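Local coordinates for protein RNA-dependent RNA Polymerase (Bombyx mori cytoplasmic polyhedrosis virus, PDB 6TZ0) that catalyses RNA-templated RNA synthesis, making viral plus strands during transcription and complementary minus strands during genome replication, at residues D91-F95 / I626-V630; C211-T215 / D737-W742; Q258-H262 / F296-R300; D749-L753 / L914-D918; L1021-E1025 / F1181-H1185. All coordinates share one frame; numbering follows the deposited sequence.

Contact 1 (D91-F95 / I626-V630)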
# COMPACT_ATOMS: atom_id res chain seq x y z
N ASP A 91 30.77 11.77 10.04
CA ASP A 91 31.09 10.46 9.51
C ASP A 91 30.79 10.37 8.02
O ASP A 91 31.30 9.46 7.35
CB ASP A 91 30.29 9.40 10.29
CG ASP A 91 30.90 8.02 10.21
OD1 ASP A 91 31.97 7.85 9.58
OD2 ASP A 91 30.31 7.09 10.78
N GLU A 92 29.97 11.29 7.50
CA GLU A 92 29.46 11.30 6.12
C GLU A 92 28.74 10.00 5.78
O GLU A 92 28.81 9.52 4.64
CB GLU A 92 30.57 11.60 5.11
CG GLU A 92 31.07 13.02 5.19
CD GLU A 92 32.19 13.30 4.22
OE1 GLU A 92 32.68 12.35 3.59
OE2 GLU A 92 32.57 14.48 4.09
N SER A 93 28.05 9.42 6.76
CA SER A 93 27.27 8.22 6.55
C SER A 93 25.89 8.53 6.02
O SER A 93 25.27 7.68 5.37
CB SER A 93 27.17 7.43 7.85
OG SER A 93 26.53 8.18 8.86
N PHE A 94 25.40 9.74 6.27
CA PHE A 94 24.10 10.21 5.81
C PHE A 94 24.16 11.74 5.85
O PHE A 94 25.15 12.32 6.31
CB PHE A 94 22.98 9.61 6.67
CG PHE A 94 21.60 9.83 6.12
CD1 PHE A 94 21.18 9.17 4.98
CD2 PHE A 94 20.71 10.69 6.75
CE1 PHE A 94 19.92 9.37 4.47
CE2 PHE A 94 19.45 10.90 6.25
CZ PHE A 94 19.05 10.23 5.10
N PHE A 95 23.11 12.39 5.34
CA PHE A 95 22.94 13.82 5.51
C PHE A 95 22.85 14.21 6.98
O PHE A 95 22.58 13.38 7.86
CB PHE A 95 21.67 14.31 4.81
CG PHE A 95 21.76 14.31 3.32
CD1 PHE A 95 22.44 15.32 2.66
CD2 PHE A 95 21.11 13.35 2.57
CE1 PHE A 95 22.52 15.34 1.28
CE2 PHE A 95 21.18 13.36 1.19
CZ PHE A 95 21.88 14.36 0.55
N ILE A 626 24.56 7.47 -3.13
CA ILE A 626 25.53 8.25 -2.37
C ILE A 626 26.12 7.41 -1.25
O ILE A 626 27.33 7.13 -1.22
CB ILE A 626 24.88 9.52 -1.81
CG1 ILE A 626 24.23 10.35 -2.91
CG2 ILE A 626 25.91 10.35 -1.10
CD1 ILE A 626 23.35 11.43 -2.35
N PHE A 627 25.28 6.98 -0.32
CA PHE A 627 25.73 6.48 0.97
C PHE A 627 25.76 4.96 1.06
O PHE A 627 26.19 4.42 2.08
CB PHE A 627 24.83 7.03 2.08
CG PHE A 627 24.79 8.52 2.12
CD1 PHE A 627 25.86 9.24 2.61
CD2 PHE A 627 23.66 9.20 1.70
CE1 PHE A 627 25.82 10.62 2.65
CE2 PHE A 627 23.61 10.58 1.74
CZ PHE A 627 24.69 11.28 2.22
N GLY A 628 25.33 4.26 0.03
CA GLY A 628 25.37 2.80 0.05
C GLY A 628 24.04 2.21 0.50
O GLY A 628 23.08 2.23 -0.24
N GLN A 629 24.00 1.68 1.72
CA GLN A 629 22.80 1.08 2.28
C GLN A 629 22.41 1.84 3.54
O GLN A 629 23.15 1.85 4.52
CB GLN A 629 23.01 -0.40 2.58
CG GLN A 629 21.76 -1.09 3.04
CD GLN A 629 21.95 -2.57 3.24
OE1 GLN A 629 23.04 -3.10 3.04
NE2 GLN A 629 20.89 -3.26 3.65
N VAL A 630 21.23 2.47 3.50
CA VAL A 630 20.75 3.33 4.57
C VAL A 630 19.59 2.62 5.26
O VAL A 630 18.64 2.20 4.61
CB VAL A 630 20.30 4.70 4.02
CG1 VAL A 630 19.77 5.58 5.14
CG2 VAL A 630 21.44 5.37 3.30

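Contact 2 (C211-T215 / D737-W742)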
# COMPACT_ATOMS: atom_id res chain seq x y z
N CYS A 211 1.16 26.43 -16.66
CA CYS A 211 0.09 25.57 -17.18
C CYS A 211 -1.04 25.42 -16.17
O CYS A 211 -2.22 25.44 -16.54
CB CYS A 211 0.65 24.20 -17.57
SG CYS A 211 1.64 24.17 -19.06
N GLN A 212 -0.71 25.30 -14.88
CA GLN A 212 -1.75 25.17 -13.87
C GLN A 212 -2.51 26.48 -13.66
O GLN A 212 -3.73 26.47 -13.45
CB GLN A 212 -1.15 24.69 -12.55
CG GLN A 212 -2.19 24.37 -11.50
CD GLN A 212 -3.05 23.19 -11.90
OE1 GLN A 212 -2.56 22.20 -12.43
NE2 GLN A 212 -4.35 23.30 -11.66
N VAL A 213 -1.81 27.62 -13.72
CA VAL A 213 -2.49 28.90 -13.56
C VAL A 213 -3.40 29.18 -14.75
O VAL A 213 -4.52 29.68 -14.59
CB VAL A 213 -1.46 30.02 -13.31
CG1 VAL A 213 -2.11 31.38 -13.31
CG2 VAL A 213 -0.81 29.80 -11.97
N GLY A 214 -2.97 28.79 -15.95
CA GLY A 214 -3.85 28.91 -17.10
C GLY A 214 -5.02 27.96 -17.07
O GLY A 214 -6.11 28.29 -17.55
N THR A 215 -4.83 26.77 -16.49
CA THR A 215 -5.95 25.85 -16.28
C THR A 215 -6.95 26.42 -15.28
O THR A 215 -8.16 26.27 -15.45
CB THR A 215 -5.41 24.50 -15.81
OG1 THR A 215 -4.49 24.00 -16.78
CG2 THR A 215 -6.52 23.49 -15.63
N ASP A 737 -7.73 21.65 -7.67
CA ASP A 737 -6.29 21.76 -7.81
C ASP A 737 -5.57 20.53 -7.27
O ASP A 737 -4.36 20.57 -7.04
CB ASP A 737 -5.81 23.04 -7.11
CG ASP A 737 -4.53 23.58 -7.71
OD1 ASP A 737 -3.96 22.94 -8.62
OD2 ASP A 737 -4.10 24.68 -7.31
N ARG A 738 -6.29 19.44 -7.08
CA ARG A 738 -5.71 18.15 -6.74
C ARG A 738 -5.61 17.24 -7.95
O ARG A 738 -5.09 16.12 -7.83
CB ARG A 738 -6.54 17.48 -5.65
CG ARG A 738 -6.61 18.28 -4.37
CD ARG A 738 -5.25 18.32 -3.73
NE ARG A 738 -4.82 16.98 -3.34
CZ ARG A 738 -5.03 16.45 -2.14
NH1 ARG A 738 -4.60 15.22 -1.88
NH2 ARG A 738 -5.63 17.16 -1.21
N ILE A 739 -6.09 17.69 -9.10
CA ILE A 739 -6.03 16.94 -10.34
C ILE A 739 -5.11 17.68 -11.29
O ILE A 739 -5.35 18.86 -11.60
CB ILE A 739 -7.42 16.77 -10.96
CG1 ILE A 739 -8.30 15.96 -10.01
CG2 ILE A 739 -7.33 16.10 -12.32
CD1 ILE A 739 -9.73 16.05 -10.34
N SER A 740 -4.06 17.01 -11.75
CA SER A 740 -3.05 17.63 -12.60
C SER A 740 -3.23 17.10 -14.01
O SER A 740 -3.00 15.92 -14.27
CB SER A 740 -1.65 17.33 -12.09
OG SER A 740 -0.69 18.00 -12.88
N LEU A 741 -3.62 17.99 -14.92
CA LEU A 741 -3.72 17.63 -16.32
C LEU A 741 -2.38 17.58 -17.02
O LEU A 741 -2.34 17.23 -18.21
CB LEU A 741 -4.63 18.63 -17.04
CG LEU A 741 -6.09 18.73 -16.64
CD1 LEU A 741 -6.76 19.86 -17.39
CD2 LEU A 741 -6.80 17.43 -16.92
N TRP A 742 -1.28 17.91 -16.34
CA TRP A 742 -0.03 18.18 -17.03
C TRP A 742 1.18 17.42 -16.49
O TRP A 742 2.15 17.25 -17.24
CB TRP A 742 0.27 19.69 -17.00
CG TRP A 742 -0.89 20.51 -17.49
CD1 TRP A 742 -1.72 21.29 -16.73
CD2 TRP A 742 -1.41 20.55 -18.82
NE1 TRP A 742 -2.69 21.85 -17.52
CE2 TRP A 742 -2.52 21.41 -18.81
CE3 TRP A 742 -1.02 19.97 -20.02
CZ2 TRP A 742 -3.25 21.69 -19.95
CZ3 TRP A 742 -1.74 20.24 -21.16
CH2 TRP A 742 -2.84 21.10 -21.12

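Contact 3 (Q258-H262 / F296-R300)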
# COMPACT_ATOMS: atom_id res chain seq x y z
N GLN A 258 -13.04 29.51 7.64
CA GLN A 258 -13.93 29.36 8.78
C GLN A 258 -14.21 30.71 9.43
O GLN A 258 -15.36 31.01 9.78
CB GLN A 258 -13.30 28.38 9.76
CG GLN A 258 -14.19 27.91 10.86
CD GLN A 258 -13.51 26.83 11.67
OE1 GLN A 258 -12.35 26.53 11.46
NE2 GLN A 258 -14.25 26.22 12.57
N GLU A 259 -13.19 31.57 9.53
CA GLU A 259 -13.40 32.92 10.03
C GLU A 259 -14.20 33.77 9.05
O GLU A 259 -15.03 34.59 9.48
CB GLU A 259 -12.06 33.58 10.31
CG GLU A 259 -12.16 34.96 10.92
CD GLU A 259 -10.80 35.56 11.19
OE1 GLU A 259 -9.79 34.89 10.92
OE2 GLU A 259 -10.75 36.72 11.66
N ALA A 260 -13.98 33.58 7.75
CA ALA A 260 -14.76 34.31 6.75
C ALA A 260 -16.24 33.93 6.82
O ALA A 260 -17.11 34.80 6.80
CB ALA A 260 -14.20 34.04 5.36
N LEU A 261 -16.52 32.63 6.94
CA LEU A 261 -17.89 32.16 7.02
C LEU A 261 -18.53 32.52 8.35
O LEU A 261 -19.76 32.67 8.42
CB LEU A 261 -17.91 30.65 6.78
CG LEU A 261 -19.22 29.95 6.46
CD1 LEU A 261 -19.73 30.38 5.09
CD2 LEU A 261 -18.97 28.47 6.48
N HIS A 262 -17.73 32.65 9.41
CA HIS A 262 -18.21 33.23 10.66
C HIS A 262 -18.66 34.68 10.46
O HIS A 262 -19.75 35.06 10.90
CB HIS A 262 -17.12 33.17 11.72
CG HIS A 262 -17.42 33.97 12.94
ND1 HIS A 262 -18.36 33.58 13.88
CD2 HIS A 262 -16.91 35.14 13.39
CE1 HIS A 262 -18.41 34.48 14.84
NE2 HIS A 262 -17.54 35.43 14.57
N PHE A 296 -8.86 32.00 16.16
CA PHE A 296 -8.73 33.01 15.12
C PHE A 296 -7.60 33.98 15.41
O PHE A 296 -6.97 34.48 14.48
CB PHE A 296 -10.05 33.78 14.94
CG PHE A 296 -11.18 32.96 14.36
CD1 PHE A 296 -10.96 31.73 13.78
CD2 PHE A 296 -12.47 33.45 14.40
CE1 PHE A 296 -12.00 30.99 13.26
CE2 PHE A 296 -13.52 32.72 13.87
CZ PHE A 296 -13.28 31.49 13.31
N ILE A 297 -7.29 34.22 16.69
CA ILE A 297 -6.22 35.13 17.07
C ILE A 297 -4.86 34.58 16.65
O ILE A 297 -4.05 35.29 16.03
CB ILE A 297 -6.27 35.40 18.58
CG1 ILE A 297 -7.54 36.18 18.94
CG2 ILE A 297 -5.03 36.12 19.06
CD1 ILE A 297 -7.80 36.27 20.41
N SER A 298 -4.62 33.31 16.95
CA SER A 298 -3.37 32.67 16.57
C SER A 298 -3.25 32.55 15.05
O SER A 298 -2.16 32.75 14.50
CB SER A 298 -3.27 31.29 17.22
OG SER A 298 -2.09 30.63 16.83
N LEU A 299 -4.37 32.28 14.37
CA LEU A 299 -4.32 32.20 12.91
C LEU A 299 -4.06 33.56 12.26
O LEU A 299 -3.31 33.65 11.29
CB LEU A 299 -5.60 31.57 12.37
CG LEU A 299 -5.59 30.05 12.13
CD1 LEU A 299 -5.45 29.24 13.39
CD2 LEU A 299 -6.86 29.66 11.42
N ARG A 300 -4.63 34.64 12.82
CA ARG A 300 -4.37 35.99 12.30
C ARG A 300 -2.91 36.39 12.49
O ARG A 300 -2.29 36.93 11.57
CB ARG A 300 -5.27 37.01 12.99
CG ARG A 300 -6.72 37.01 12.58
CD ARG A 300 -7.49 37.82 13.60
NE ARG A 300 -8.93 37.73 13.43
CZ ARG A 300 -9.80 38.19 14.32
NH1 ARG A 300 -9.37 38.77 15.43
NH2 ARG A 300 -11.10 38.08 14.10

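Contact 4 (D749-L753 / L914-D918)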
# COMPACT_ATOMS: atom_id res chain seq x y z
N ASP A 749 6.52 6.86 -21.72
CA ASP A 749 6.05 7.08 -23.08
C ASP A 749 4.62 6.56 -23.23
O ASP A 749 4.16 5.69 -22.49
CB ASP A 749 6.98 6.40 -24.09
CG ASP A 749 7.19 4.92 -23.82
OD1 ASP A 749 6.75 4.41 -22.77
OD2 ASP A 749 7.80 4.24 -24.68
N ILE A 750 3.91 7.12 -24.21
CA ILE A 750 2.50 6.81 -24.38
C ILE A 750 2.34 5.68 -25.38
O ILE A 750 1.79 4.62 -25.06
CB ILE A 750 1.69 8.05 -24.80
CG1 ILE A 750 1.60 9.07 -23.65
CG2 ILE A 750 0.30 7.65 -25.26
CD1 ILE A 750 2.67 10.15 -23.64
N GLY A 751 2.81 5.89 -26.60
CA GLY A 751 2.68 4.88 -27.63
C GLY A 751 1.30 4.83 -28.26
O GLY A 751 1.11 5.29 -29.39
N ARG A 752 0.32 4.31 -27.52
CA ARG A 752 -0.94 3.88 -28.14
C ARG A 752 -1.82 5.07 -28.51
O ARG A 752 -2.46 5.05 -29.57
CB ARG A 752 -1.67 2.93 -27.20
CG ARG A 752 -2.96 2.37 -27.76
CD ARG A 752 -2.70 1.38 -28.88
NE ARG A 752 -3.95 0.91 -29.46
CZ ARG A 752 -4.66 -0.12 -29.01
NH1 ARG A 752 -4.24 -0.79 -27.95
NH2 ARG A 752 -5.79 -0.47 -29.61
N LEU A 753 -1.92 6.06 -27.62
CA LEU A 753 -2.48 7.40 -27.84
C LEU A 753 -4.01 7.40 -27.98
O LEU A 753 -4.64 8.47 -27.96
CB LEU A 753 -1.79 8.07 -29.04
CG LEU A 753 -1.96 9.52 -29.48
CD1 LEU A 753 -0.65 10.05 -29.99
CD2 LEU A 753 -2.97 9.60 -30.60
N LEU A 914 -2.11 3.25 -35.80
CA LEU A 914 -1.72 3.75 -34.48
C LEU A 914 -1.49 2.65 -33.45
O LEU A 914 -1.30 2.98 -32.28
CB LEU A 914 -2.76 4.74 -33.97
CG LEU A 914 -2.48 6.22 -34.21
CD1 LEU A 914 -2.40 6.58 -35.68
CD2 LEU A 914 -3.57 7.04 -33.54
N ASP A 915 -1.51 1.38 -33.84
CA ASP A 915 -1.09 0.32 -32.95
C ASP A 915 0.39 0.01 -33.12
O ASP A 915 1.03 -0.51 -32.19
CB ASP A 915 -1.91 -0.94 -33.20
CG ASP A 915 -3.37 -0.76 -32.87
OD1 ASP A 915 -3.68 0.09 -32.01
OD2 ASP A 915 -4.21 -1.47 -33.46
N LEU A 916 0.95 0.31 -34.29
CA LEU A 916 2.33 -0.04 -34.63
C LEU A 916 3.26 0.90 -33.87
O LEU A 916 3.66 1.95 -34.37
CB LEU A 916 2.54 0.05 -36.13
CG LEU A 916 1.73 -0.94 -36.97
CD1 LEU A 916 1.93 -0.67 -38.45
CD2 LEU A 916 2.10 -2.37 -36.63
N ILE A 917 3.59 0.51 -32.65
CA ILE A 917 4.46 1.28 -31.77
C ILE A 917 5.61 0.38 -31.34
O ILE A 917 5.65 -0.81 -31.64
CB ILE A 917 3.71 1.82 -30.54
CG1 ILE A 917 3.12 0.65 -29.73
CG2 ILE A 917 2.63 2.79 -30.95
CD1 ILE A 917 2.58 1.04 -28.39
N ASP A 918 6.56 0.99 -30.63
CA ASP A 918 7.63 0.21 -30.02
C ASP A 918 7.09 -0.60 -28.84
O ASP A 918 6.16 -0.18 -28.15
CB ASP A 918 8.78 1.12 -29.59
CG ASP A 918 8.33 2.29 -28.74
OD1 ASP A 918 7.11 2.50 -28.59
OD2 ASP A 918 9.20 3.01 -28.22

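Contact 5 (L1021-E1025 / F1181-H1185)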
# COMPACT_ATOMS: atom_id res chain seq x y z
N LEU A 1021 -30.96 6.79 -35.93
CA LEU A 1021 -31.78 7.70 -36.72
C LEU A 1021 -33.03 8.11 -35.94
O LEU A 1021 -34.13 7.59 -36.13
CB LEU A 1021 -32.14 7.06 -38.06
CG LEU A 1021 -30.92 6.65 -38.88
CD1 LEU A 1021 -31.32 6.05 -40.20
CD2 LEU A 1021 -30.01 7.82 -39.08
N TYR A 1022 -32.84 9.06 -35.03
CA TYR A 1022 -33.92 9.60 -34.22
C TYR A 1022 -33.64 11.06 -33.93
O TYR A 1022 -32.49 11.46 -33.76
CB TYR A 1022 -34.10 8.80 -32.92
CG TYR A 1022 -32.93 8.79 -31.97
CD1 TYR A 1022 -31.94 7.83 -32.08
CD2 TYR A 1022 -32.84 9.70 -30.94
CE1 TYR A 1022 -30.88 7.81 -31.20
CE2 TYR A 1022 -31.78 9.69 -30.07
CZ TYR A 1022 -30.81 8.74 -30.20
OH TYR A 1022 -29.76 8.74 -29.32
N GLU A 1023 -34.70 11.86 -33.87
CA GLU A 1023 -34.58 13.28 -33.61
C GLU A 1023 -35.66 13.76 -32.66
O GLU A 1023 -36.59 13.03 -32.31
CB GLU A 1023 -34.60 14.11 -34.90
CG GLU A 1023 -33.24 14.22 -35.53
CD GLU A 1023 -32.30 15.06 -34.67
OE1 GLU A 1023 -32.78 16.04 -34.05
OE2 GLU A 1023 -31.10 14.74 -34.58
N PHE A 1024 -35.52 15.01 -32.24
CA PHE A 1024 -36.33 15.60 -31.18
C PHE A 1024 -36.74 17.00 -31.61
O PHE A 1024 -35.88 17.85 -31.85
CB PHE A 1024 -35.54 15.66 -29.87
CG PHE A 1024 -35.32 14.32 -29.25
CD1 PHE A 1024 -36.27 13.75 -28.43
CD2 PHE A 1024 -34.17 13.60 -29.54
CE1 PHE A 1024 -36.06 12.51 -27.87
CE2 PHE A 1024 -33.96 12.36 -28.99
CZ PHE A 1024 -34.91 11.82 -28.15
N GLU A 1025 -38.04 17.23 -31.69
CA GLU A 1025 -38.57 18.53 -32.06
C GLU A 1025 -39.00 19.28 -30.82
O GLU A 1025 -39.42 18.68 -29.82
CB GLU A 1025 -39.75 18.37 -33.03
CG GLU A 1025 -39.35 17.76 -34.35
CD GLU A 1025 -40.51 17.63 -35.30
OE1 GLU A 1025 -41.65 17.92 -34.88
OE2 GLU A 1025 -40.29 17.24 -36.46
N PHE A 1181 -32.79 6.97 -25.51
CA PHE A 1181 -32.71 8.00 -26.55
C PHE A 1181 -32.94 9.39 -25.99
O PHE A 1181 -32.11 10.29 -26.15
CB PHE A 1181 -33.74 7.74 -27.65
CG PHE A 1181 -33.41 6.60 -28.57
CD1 PHE A 1181 -32.18 5.97 -28.52
CD2 PHE A 1181 -34.32 6.21 -29.53
CE1 PHE A 1181 -31.89 4.94 -29.38
CE2 PHE A 1181 -34.04 5.20 -30.40
CZ PHE A 1181 -32.81 4.56 -30.33
N SER A 1182 -34.05 9.55 -25.27
CA SER A 1182 -34.40 10.84 -24.68
C SER A 1182 -33.40 11.27 -23.62
O SER A 1182 -33.01 12.44 -23.57
CB SER A 1182 -35.81 10.76 -24.11
OG SER A 1182 -35.86 9.82 -23.07
N TYR A 1183 -32.92 10.33 -22.80
CA TYR A 1183 -32.02 10.66 -21.70
C TYR A 1183 -30.66 11.13 -22.21
O TYR A 1183 -30.14 12.16 -21.75
CB TYR A 1183 -31.86 9.43 -20.81
CG TYR A 1183 -30.89 9.57 -19.66
CD1 TYR A 1183 -31.20 10.35 -18.56
CD2 TYR A 1183 -29.70 8.86 -19.66
CE1 TYR A 1183 -30.33 10.46 -17.51
CE2 TYR A 1183 -28.82 8.97 -18.61
CZ TYR A 1183 -29.15 9.77 -17.54
OH TYR A 1183 -28.28 9.87 -16.49
N LEU A 1184 -30.09 10.40 -23.16
CA LEU A 1184 -28.80 10.78 -23.72
C LEU A 1184 -28.89 12.06 -24.54
O LEU A 1184 -27.94 12.85 -24.55
CB LEU A 1184 -28.24 9.63 -24.56
CG LEU A 1184 -27.35 8.58 -23.89
CD1 LEU A 1184 -28.05 7.78 -22.83
CD2 LEU A 1184 -26.90 7.65 -24.97
N HIS A 1185 -30.02 12.30 -25.22
CA HIS A 1185 -30.17 13.56 -25.94
C HIS A 1185 -30.29 14.74 -24.99
O HIS A 1185 -29.78 15.83 -25.27
CB HIS A 1185 -31.36 13.52 -26.88
CG HIS A 1185 -31.55 14.78 -27.66
ND1 HIS A 1185 -32.34 15.82 -27.21
CD2 HIS A 1185 -31.04 15.18 -28.85
CE1 HIS A 1185 -32.32 16.80 -28.10
NE2 HIS A 1185 -31.54 16.44 -29.10

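Contact 1 (D91-F95 / I626-V630)
The Phe627 ring is pressed on one face by a backbone carbon, Phe94 CA. That atom sits 3.7 Å from the centroid of the Phe627 ring and 14° off the normal, a CH-pi contact. Ile626 CG2, from the residue just before, covers the opposite face, so the ring is sandwiched. Ser93 O approaches CD1 of Phe627 obliquely; Glu92 O lies at the ring edge, near its plane. Two further phenylalanines complete an aromatic cluster. The edge of Phe627 points at the face of Phe95 in a T-shaped pair, with centroids 5.3 Å apart and planes at 75°. Here Phe627 CE2 meets Phe95 CE2 at 3.7 Å. The Phe94 ring is turned obliquely to Phe627. Its CG is anti to the backbone N (chi1 -169°), which swings the ring to Val630, where CE1 of Phe94 touches CG1 of Val630 at 3.9 Å. The side chains meet by apolar and aromatic packing, which joins a loop of the N-terminal region to the polymerase domain. Arg500 of the neighbouring chain of Viral structural protein 4 makes a cation-pi contact with Phe94. Within the polymerase, Phe95 also packs on helix 349-356 and Ile626 on helix 121-134. Val630 belongs to strand 628-631, an outermost strand of its mixed sheet within this chain, and bonds through its backbone to Tyr622 on strand 620-624.

Contact 2 (C211-T215 / D737-W742)
Thr215 turns OG1 beside its own backbone N (chi1 -58°), and Trp742 carries its indole anti to the carbonyl carbon (chi1 -52°), which brings the hydroxyl and the ring N-H together. Trp742 NE1 donates to Thr215 OG1 at 2.9 Å, nearly straight at 166°, with the oxygen in the indole plane. Thr215 OG1 donates to Cys211 O at 2.7 Å. That carbonyl also takes the helical bond from Thr215 N, and its two donors come from opposite faces of its plane. This is the familiar threonine-to-carbonyl bond one turn back in a helix. It orients the hydroxyl so that its oxygen can accept from Trp742, and that indole bond ties helix 206-218 of the N-terminal region to the loop before helix 754-766. Over one indole face, Cys211 CB lies 4.0 Å from the centroid of the five-membered ring of Trp742; SG is above the same ring at 4.8 Å, a longer sulfur-aromatic contact. Leu741 CB covers the other face. Gln212 bends at chi2 and puts NE2 3.1 Å from Asp737 OD1, at an angle too poor for a hydrogen bond. Thr215 CG2 packs on Leu741 CD1 at 4.0 Å. Helix 145-160 adds Val152 against both Cys211 and Trp742.

Contact 3 (Q258-H262 / F296-R300)
Two helices of the N-terminal region, 257-264 and 295-306, pack here through one glutamate that serves both an aromatic ring and an arginine: Glu259 lies over Phe296 and binds Arg300. The axes of the two short segments come to 12.0 Å, with 123° between their N-to-C directions, and long side chains make the contact. CG of Glu259 is trans to its backbone N, and the chain stays extended to the carboxylate. It slides along the Phe296 ring in the opposite sense to that side chain. CB of Glu259 sits over the ring centre, 3.8 Å from the centroid of Phe296, as a CH-pi contact. Farther along, CG of Glu259 is 3.8 Å from CD2 of Phe296, and the carboxylate plane stays nearly parallel to the ring. The charged end then meets Arg300 side-on in a salt bridge. NE of Arg300 donates to OE2 of Glu259 at 2.7 Å, with an N-H...O angle of 148°. NH2 of Arg300 donates to the same OE2 of Glu259 at 2.8 Å, at 140°. The oxygen lies in the guanidinium plane, but both nitrogens reach it from the same face of the carboxylate. The imidazole of His262 adds CD2 near the edge of Phe296, 4.2 Å from CE2. Its ND1 is hydrogen-bonded to the backbone N of Glu288. Strands 266-272 and 278-285 lie between the two helices in the chain. Gln258 NE2 bonds weakly to Leu715 O. Ala260 and Leu261 pack on helix 325-339.

Contact 4 (D749-L753 / L914-D918)
Arg752, Ile917 and Leu914 bury the most surface here. Arg752 bends at chi2 (70°) and runs beside Asp915, both side chains pointing the same way. Its NE comes 2.7 Å from Asp915 OD1 and its NH2 3.2 Å from the same oxygen. The pair is a salt bridge, but the guanidinium and carboxylate planes stand almost perpendicular, at 88°, so this is an electrostatic contact and not a flat, two-pronged grip. Asp915 OD2 bonds weakly to Asn912. Ile917 is the apolar partner of Gly751. CG1 of Ile917 lies between its backbone N and carbonyl carbon (chi1 59°), which lays CD1 against Gly751 CA at 3.9 Å and CG2 beside the carbonyl of Gly751. The contact joins the loop before helix 754-766 to the link from helix 902-911 to strand 919-921. In that link a short 3-10 segment holds Leu914 and Asp915, then an inverse gamma turn centred on Leu916 brings Ile917 round to face Gly751. Leu914 turns toward the other loop and touches Leu753, with CD2 of each 3.9 Å apart. Both leucines also pack on Leu832. Phe792 of strand 791-795 lies against Leu914 and Ile917. The exposed Asp749 and Asp918 approach from opposite directions, OD2 to OD2 4.0 Å, and their like charges would probably repel, though solvent may screen them.

Contact 5 (L1021-E1025 / F1181-H1185)
Strand 1022-1025 and helix segment 1181-1185 pass at a closest axis distance of 9.9 Å with 67° between their directions, the helix packing across one face of the strand. This is helix-on-sheet packing in the C-terminal region. Strand 1022-1027 pairs with strand 1196-1202, and helix 1174-1188 covers their sheet. Tyr1022 and Phe1024, two apart on the strand, both point to the helix, and each stacks on a ring. Tyr1022 lies face to face with Phe1181, centroids 3.8 Å apart and planes only 8° apart. CG of Tyr1022 straddles its own backbone N and C, which directs the ring toward the helix, where it lies flat over Phe1181. The Tyr1022 hydroxyl bonds to that of Tyr1139, whose ring meets Phe1181 edge to face, and Arg873 makes a cation-pi contact with Tyr1022. The second stack is offset. Phe1024 and His1185 slide past each other in opposite directions, with centroids 4.4 Å apart and planes at 27°. CD2 of Phe1024 stands over the imidazole, 3.4 Å from CG of His1185, and CB of Phe1024 also lies over that face as a CH-pi contact. Phe1024 also packs on Met1200 and Val1162 of the neighbouring strands. Its far end rests on the helix backbone, CZ of Phe1024 3.6 Å from CA of Ser1182.

In the fold
Contact 2 lies nearest the chain centre, about 15 Å away. The nearest atoms of contacts 2 and 4 are about 10 Å apart. Both lie near an ATP site seen in another structure of this protein and not occupied here: the side chain of Trp742 is about 8 Å from that of Arg147, and that of Leu753 about 7 Å from that of Arg791. Contact 3 is nested in the chain loop closed by contact 2, with about 17 Å between nearest atoms. Its Gln258 side chain is about 12 Å from that of Asp547, which binds magnesium in another structure. Contacts 1 and 5 lie away from these sites, on opposite sides of the chain centre, with centres about 68 Å apart.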